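PDB 6Q64: endoglycosidase from Bacteroides thetaiotaomicron, which probably hydrolyses O-glycosidic bonds in complex N-glycans, as a member of glycoside hydrolase family 18. Local coordinates for residues Q88-M93 against K115-F120; G160-G165 against N210-V215. The protein carries 1 engineered substitution. One frame throughout, in Å; residues are numbered along the deposited sequence.

How the contacts relate
Contact 1 is buried and polar at its centre: a carboxylate of helix 112-123 grips the backbone of the loop that runs from strand 72-76 to strand 100-102. Contact 2 is a surface contact, apolar in what crosses it, where the first turns of helices 162-179 and 211-224 meet through a few side chains. The two share no helix or strand; contact 1 closes along the chain before contact 2 opens, and their nearest atoms are about 24 Å apart. Contact 1 lies deeper, its centre about 17 Å from the centre of the chain, against about 25 Å for contact 2. The first joins a loop to a helix, the second one helix to another.

Contact 1 (Q88-M93 against K115-F120); sequences QNYLKM and KADLKF
Asp117 reaches from helix 112-123 into the loop 88-93 and turns both carboxylate oxygens to consecutive backbone amides. Asp117 OD2 accepts from Leu91 N at 2.6 Å. Asp117 OD1 accepts from Lys92 N at 2.9 Å. Each N-H meets its oxygen on the syn side, somewhat out of the carboxylate plane, and both bonds are bent. With CG anti to the backbone N (chi1 -172°), the carboxylate extends from the helix to this pair of amides. The Tyr90 ring stands steeply to the carboxylate, its plane turned 69° away, and presents its CD2 edge to OD1.

The Lys92 chain crosses Phe120 at about a right angle, CB lying 3.5 Å from ring atom CD1; farther out, its NZ bonds to the carbonyls of Ala45 and Ile43. On the flank, Leu91 and Leu118 lie side by side and point the same way, their CD1 methyls 4.0 Å apart.

Trp80 NE1 also donates to OD2, giving that oxygen two donors. Three N-H groups thus share the two carboxylate oxygens, which fixes the rotation of the group; in this buried setting they would be expected to stabilise its negative charge, while the carboxylate in turn satisfies two loop amides.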
loop_
_atom_site.group_PDB
_atom_site.type_symbol
_atom_site.label_atom_id
_atom_site.label_comp_id
_atom_site.label_asym_id
_atom_site.label_seq_id
_atom_site.Cartn_x
_atom_site.Cartn_y
_atom_site.Cartn_z
ATOM N N GLN A 88 -3.108 -13.602 -13.137
ATOM C CA GLN A 88 -3.523 -13.272 -11.743
ATOM C C GLN A 88 -2.389 -13.443 -10.709
ATOM O O GLN A 88 -2.545 -12.903 -9.589
ATOM C CB GLN A 88 -4.736 -14.143 -11.399
ATOM C CG GLN A 88 -5.264 -13.997 -9.977
ATOM C CD GLN A 88 -6.503 -14.838 -9.789
ATOM O OE1 GLN A 88 -6.489 -16.045 -10.065
ATOM N NE2 GLN A 88 -7.593 -14.203 -9.372
ATOM N N ASN A 89 -1.301 -14.163 -11.009
ATOM C CA ASN A 89 -0.264 -14.518 -9.992
ATOM C C ASN A 89 1.015 -13.677 -10.219
ATOM O O ASN A 89 2.086 -13.961 -9.604
ATOM C CB ASN A 89 0.017 -16.032 -9.994
ATOM C CG ASN A 89 -1.217 -16.895 -9.800
ATOM O OD1 ASN A 89 -1.730 -17.451 -10.762
ATOM N ND2 ASN A 89 -1.673 -17.065 -8.565
ATOM N N TYR A 90 0.908 -12.659 -11.063
ATOM C CA TYR A 90 2.047 -11.870 -11.588
ATOM C C TYR A 90 1.890 -10.370 -11.274
ATOM O O TYR A 90 0.863 -9.726 -11.703
ATOM C CB TYR A 90 2.072 -12.011 -13.109
ATOM C CG TYR A 90 2.727 -13.253 -13.637
ATOM C CD1 TYR A 90 2.011 -14.430 -13.787
ATOM C CD2 TYR A 90 4.051 -13.229 -14.048
ATOM C CE1 TYR A 90 2.613 -15.567 -14.292
ATOM C CE2 TYR A 90 4.661 -14.356 -14.571
ATOM C CZ TYR A 90 3.944 -15.533 -14.687
ATOM O OH TYR A 90 4.581 -16.638 -15.185
ATOM N N LEU A 91 2.882 -9.771 -10.612
ATOM C CA LEU A 91 2.896 -8.292 -10.438
ATOM C C LEU A 91 2.920 -7.635 -11.818
ATOM O O LEU A 91 2.168 -6.641 -12.016
ATOM C CB LEU A 91 4.129 -7.849 -9.650
ATOM C CG LEU A 91 4.209 -8.317 -8.200
ATOM C CD1 LEU A 91 5.564 -7.941 -7.628
ATOM C CD2 LEU A 91 3.087 -7.728 -7.358
ATOM N N LYS A 92 3.709 -8.195 -12.748
ATOM C CA LYS A 92 4.034 -7.547 -14.048
ATOM C C LYS A 92 2.808 -7.530 -14.969
ATOM O O LYS A 92 2.802 -6.783 -15.968
ATOM C CB LYS A 92 5.260 -8.194 -14.700
ATOM C CG LYS A 92 5.098 -9.627 -15.208
ATOM C CD LYS A 92 6.159 -10.012 -16.228
ATOM C CE LYS A 92 6.179 -11.502 -16.526
ATOM N NZ LYS A 92 7.474 -11.955 -17.094
HETATM N N MSE A 93 1.776 -8.314 -14.607
HETATM C CA MSE A 93 0.559 -8.416 -15.412
HETATM C C MSE A 93 -0.582 -7.600 -14.813
HETATM O O MSE A 93 -1.710 -7.643 -15.298
HETATM C CB MSE A 93 0.101 -9.882 -15.548
HETATM C CG MSE A 93 1.010 -10.792 -16.390
HETATM SE SE MSE A 93 1.617 -9.984 -18.073
HETATM C CE MSE A 93 3.476 -9.398 -18.063
ATOM N N LYS A 115 11.396 -13.323 -7.951
ATOM C CA LYS A 115 12.478 -12.310 -8.086
ATOM C C LYS A 115 12.384 -11.629 -9.462
ATOM O O LYS A 115 12.558 -10.381 -9.490
ATOM C CB LYS A 115 13.838 -12.948 -7.811
ATOM C CG LYS A 115 14.050 -13.362 -6.357
ATOM C CD LYS A 115 15.457 -13.871 -6.056
ATOM C CE LYS A 115 15.456 -15.123 -5.215
ATOM N NZ LYS A 115 16.834 -15.501 -4.858
ATOM N N ALA A 116 12.072 -12.391 -10.536
ATOM C CA ALA A 116 12.097 -11.950 -11.962
ATOM C C ALA A 116 10.874 -11.095 -12.320
ATOM O O ALA A 116 11.036 -10.153 -13.127
ATOM C CB ALA A 116 12.162 -13.139 -12.883
ATOM N N ASP A 117 9.700 -11.504 -11.828
ATOM C CA ASP A 117 8.396 -10.801 -11.939
ATOM C C ASP A 117 8.607 -9.393 -11.380
ATOM O O ASP A 117 8.449 -8.404 -12.113
ATOM C CB ASP A 117 7.303 -11.558 -11.167
ATOM C CG ASP A 117 5.876 -11.001 -11.388
ATOM O OD1 ASP A 117 5.692 -10.261 -12.380
ATOM O OD2 ASP A 117 4.956 -11.293 -10.553
ATOM N N LEU A 118 9.038 -9.336 -10.121
ATOM C CA LEU A 118 9.387 -8.098 -9.395
ATOM C C LEU A 118 10.392 -7.270 -10.207
ATOM O O LEU A 118 10.183 -6.048 -10.304
ATOM C CB LEU A 118 9.953 -8.489 -8.031
ATOM C CG LEU A 118 10.377 -7.313 -7.156
ATOM C CD1 LEU A 118 9.164 -6.474 -6.796
ATOM C CD2 LEU A 118 11.100 -7.782 -5.905
ATOM N N LYS A 119 11.446 -7.876 -10.761
ATOM C CA LYS A 119 12.511 -7.095 -11.457
ATOM C C LYS A 119 11.850 -6.334 -12.619
ATOM O O LYS A 119 12.192 -5.141 -12.829
ATOM C CB LYS A 119 13.691 -7.980 -11.884
ATOM C CG LYS A 119 14.785 -7.279 -12.698
ATOM C CD LYS A 119 16.201 -7.811 -12.507
ATOM C CE LYS A 119 16.738 -7.484 -11.115
ATOM N NZ LYS A 119 17.925 -8.301 -10.748
ATOM N N PHE A 120 10.904 -6.977 -13.313
ATOM C CA PHE A 120 10.236 -6.443 -14.529
ATOM C C PHE A 120 9.278 -5.331 -14.087
ATOM O O PHE A 120 9.351 -4.177 -14.578
ATOM C CB PHE A 120 9.521 -7.567 -15.293
ATOM C CG PHE A 120 8.928 -7.096 -16.586
ATOM C CD1 PHE A 120 7.691 -6.497 -16.615
ATOM C CD2 PHE A 120 9.649 -7.157 -17.758
ATOM C CE1 PHE A 120 7.173 -6.007 -17.801
ATOM C CE2 PHE A 120 9.125 -6.674 -18.946
ATOM C CZ PHE A 120 7.887 -6.099 -18.963
#

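Contact 2 (G160-G165 against N210-V215); sequences GNFIEG and NNKMQV
A small apolar contact at the protein surface brings together the N-terminal turns of two helices, 162-179 and 211-224, which flank strand 184-189 in sequence. Ile163 carries it. Its CD1 methyl meets Val215 CG1 at 3.6 Å, and its CG2 branch comes within 4.0 Å of the same Val215 CG1, so one valine methyl touches both branches of the isoleucine while the two side chains run at a slant to each other. CG1 of Ile163 stands beside the backbone N, anti to the carbonyl carbon (chi1 -75°), and this branch carries CD1 across to the other helix; its last turn (chi2 -96°) is not staggered, perhaps a less relaxed conformation. There Ile163 CD1 also approaches the backbone of Lys212, 4.2 Å from its CA.

Beside this pair, Phe162 and Lys212 make a looser contact. Ring atom CE1 lies 4.3 Å from Lys212 CD, a methylene that reaches the ring obliquely; the aliphatic part of the lysine does the touching.

Each helix begins with an asparagine at its N-cap. Asn161 OD1 accepts from Ile163 N at 3.3 Å, with the donor tilted 18° from the carbonyl plane, so the capping bond holds the amide of the very residue that makes the main contact. Asn210 caps the second helix towards Met213 N, although the position of its OD1 is less certain. Its ND2 donates to Leu199 O, tying this helix start to the preceding loop. Met213, a selenomethionine, rests on Tyr189 of strand 184-189. Farther along, Gln214 bonds to Thr244 and Glu218.

The strand between the two helices belongs to the eight-stranded parallel sheet, and the helices pack as neighbours in the alternating beta/alpha order of the TIM barrel characteristic of glycoside hydrolase family 18.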
loop_
_atom_site.group_PDB
_atom_site.type_symbol
_atom_site.label_atom_id
_atom_site.label_comp_id
_atom_site.label_asym_id
_atom_site.label_seq_id
_atom_site.Cartn_x
_atom_site.Cartn_y
_atom_site.Cartn_z
ATOM N N GLY A 160 18.879 -5.220 27.478
ATOM C CA GLY A 160 18.005 -4.618 28.499
ATOM C C GLY A 160 17.379 -3.337 27.966
ATOM O O GLY A 160 16.258 -3.006 28.401
ATOM N N ASN A 161 18.051 -2.632 27.043
ATOM C CA ASN A 161 17.527 -1.385 26.426
ATOM C C ASN A 161 16.418 -1.779 25.437
ATOM O O ASN A 161 16.693 -1.893 24.215
ATOM C CB ASN A 161 18.660 -0.545 25.823
ATOM C CG ASN A 161 18.282 0.900 25.528
ATOM O OD1 ASN A 161 17.139 1.239 25.202
ATOM N ND2 ASN A 161 19.266 1.779 25.614
ATOM N N PHE A 162 15.193 -1.969 25.938
ATOM C CA PHE A 162 13.982 -2.208 25.103
ATOM C C PHE A 162 14.115 -1.507 23.748
ATOM O O PHE A 162 13.704 -2.087 22.770
ATOM C CB PHE A 162 12.716 -1.693 25.792
ATOM C CG PHE A 162 11.427 -1.949 25.051
ATOM C CD1 PHE A 162 11.126 -1.281 23.867
ATOM C CD2 PHE A 162 10.493 -2.843 25.557
ATOM C CE1 PHE A 162 9.927 -1.517 23.206
ATOM C CE2 PHE A 162 9.302 -3.087 24.883
ATOM C CZ PHE A 162 9.019 -2.425 23.709
ATOM N N ILE A 163 14.624 -0.276 23.721
ATOM C CA ILE A 163 14.652 0.623 22.529
ATOM C C ILE A 163 15.762 0.174 21.570
ATOM O O ILE A 163 15.564 0.347 20.346
ATOM C CB ILE A 163 14.814 2.102 22.958
ATOM C CG1 ILE A 163 13.508 2.656 23.536
ATOM C CG2 ILE A 163 15.364 2.993 21.848
ATOM C CD1 ILE A 163 12.660 3.397 22.576
ATOM N N GLU A 164 16.893 -0.356 22.055
ATOM C CA GLU A 164 17.939 -0.860 21.116
ATOM C C GLU A 164 17.349 -2.043 20.321
ATOM O O GLU A 164 17.816 -2.292 19.181
ATOM C CB GLU A 164 19.247 -1.215 21.834
ATOM C CG GLU A 164 20.083 -0.006 22.240
ATOM C CD GLU A 164 20.116 1.144 21.250
ATOM O OE1 GLU A 164 20.849 1.053 20.252
ATOM O OE2 GLU A 164 19.383 2.121 21.473
ATOM N N GLY A 165 16.353 -2.726 20.915
ATOM C CA GLY A 165 15.617 -3.878 20.356
ATOM C C GLY A 165 14.563 -3.451 19.346
ATOM O O GLY A 165 14.318 -4.188 18.367
ATOM N N ASN A 210 3.909 7.995 22.031
ATOM C CA ASN A 210 4.452 6.630 21.850
ATOM C C ASN A 210 5.873 6.734 21.310
ATOM O O ASN A 210 6.033 6.642 20.098
ATOM C CB ASN A 210 3.574 5.853 20.869
ATOM C CG ASN A 210 3.826 4.362 20.873
ATOM O OD1 ASN A 210 4.860 3.885 21.355
ATOM N ND2 ASN A 210 2.872 3.637 20.310
ATOM N N ASN A 211 6.862 6.959 22.159
ATOM C CA ASN A 211 8.239 7.235 21.679
ATOM C C ASN A 211 8.810 5.966 21.055
ATOM O O ASN A 211 9.864 6.088 20.386
ATOM C CB ASN A 211 9.197 7.680 22.781
ATOM C CG ASN A 211 10.556 8.126 22.264
ATOM O OD1 ASN A 211 10.640 8.869 21.251
ATOM N ND2 ASN A 211 11.632 7.728 22.992
ATOM N N LYS A 212 8.208 4.794 21.323
ATOM C CA LYS A 212 8.794 3.487 20.891
ATOM C C LYS A 212 8.413 3.321 19.428
ATOM O O LYS A 212 9.289 3.194 18.562
ATOM C CB LYS A 212 8.454 2.300 21.812
ATOM C CG LYS A 212 7.002 2.150 22.231
ATOM C CD LYS A 212 6.768 1.338 23.494
ATOM C CE LYS A 212 5.336 1.537 23.953
ATOM N NZ LYS A 212 4.886 0.401 24.776
HETATM N N MSE A 213 7.119 3.509 19.159
HETATM C CA MSE A 213 6.662 3.600 17.784
HETATM C C MSE A 213 7.353 4.743 17.028
HETATM O O MSE A 213 7.415 4.719 15.816
HETATM C CB MSE A 213 5.133 3.691 17.743
HETATM C CG MSE A 213 4.528 3.065 16.481
HETATM SE SE MSE A 213 5.101 1.202 16.063
HETATM C CE MSE A 213 4.091 0.735 17.641
ATOM N N GLN A 214 7.904 5.736 17.721
ATOM C CA GLN A 214 8.516 6.872 17.059
ATOM C C GLN A 214 9.908 6.482 16.553
ATOM O O GLN A 214 10.254 6.850 15.410
ATOM C CB GLN A 214 8.580 8.068 18.014
ATOM C CG GLN A 214 9.483 9.211 17.555
ATOM C CD GLN A 214 8.875 10.041 16.431
ATOM O OE1 GLN A 214 7.650 10.172 16.309
ATOM N NE2 GLN A 214 9.744 10.610 15.619
ATOM N N VAL A 215 10.713 5.802 17.361
ATOM C CA VAL A 215 12.115 5.495 16.931
ATOM C C VAL A 215 12.067 4.249 16.024
ATOM O O VAL A 215 13.011 4.032 15.215
ATOM C CB VAL A 215 13.112 5.417 18.112
ATOM C CG1 VAL A 215 12.769 4.315 19.093
ATOM C CG2 VAL A 215 14.560 5.303 17.637
#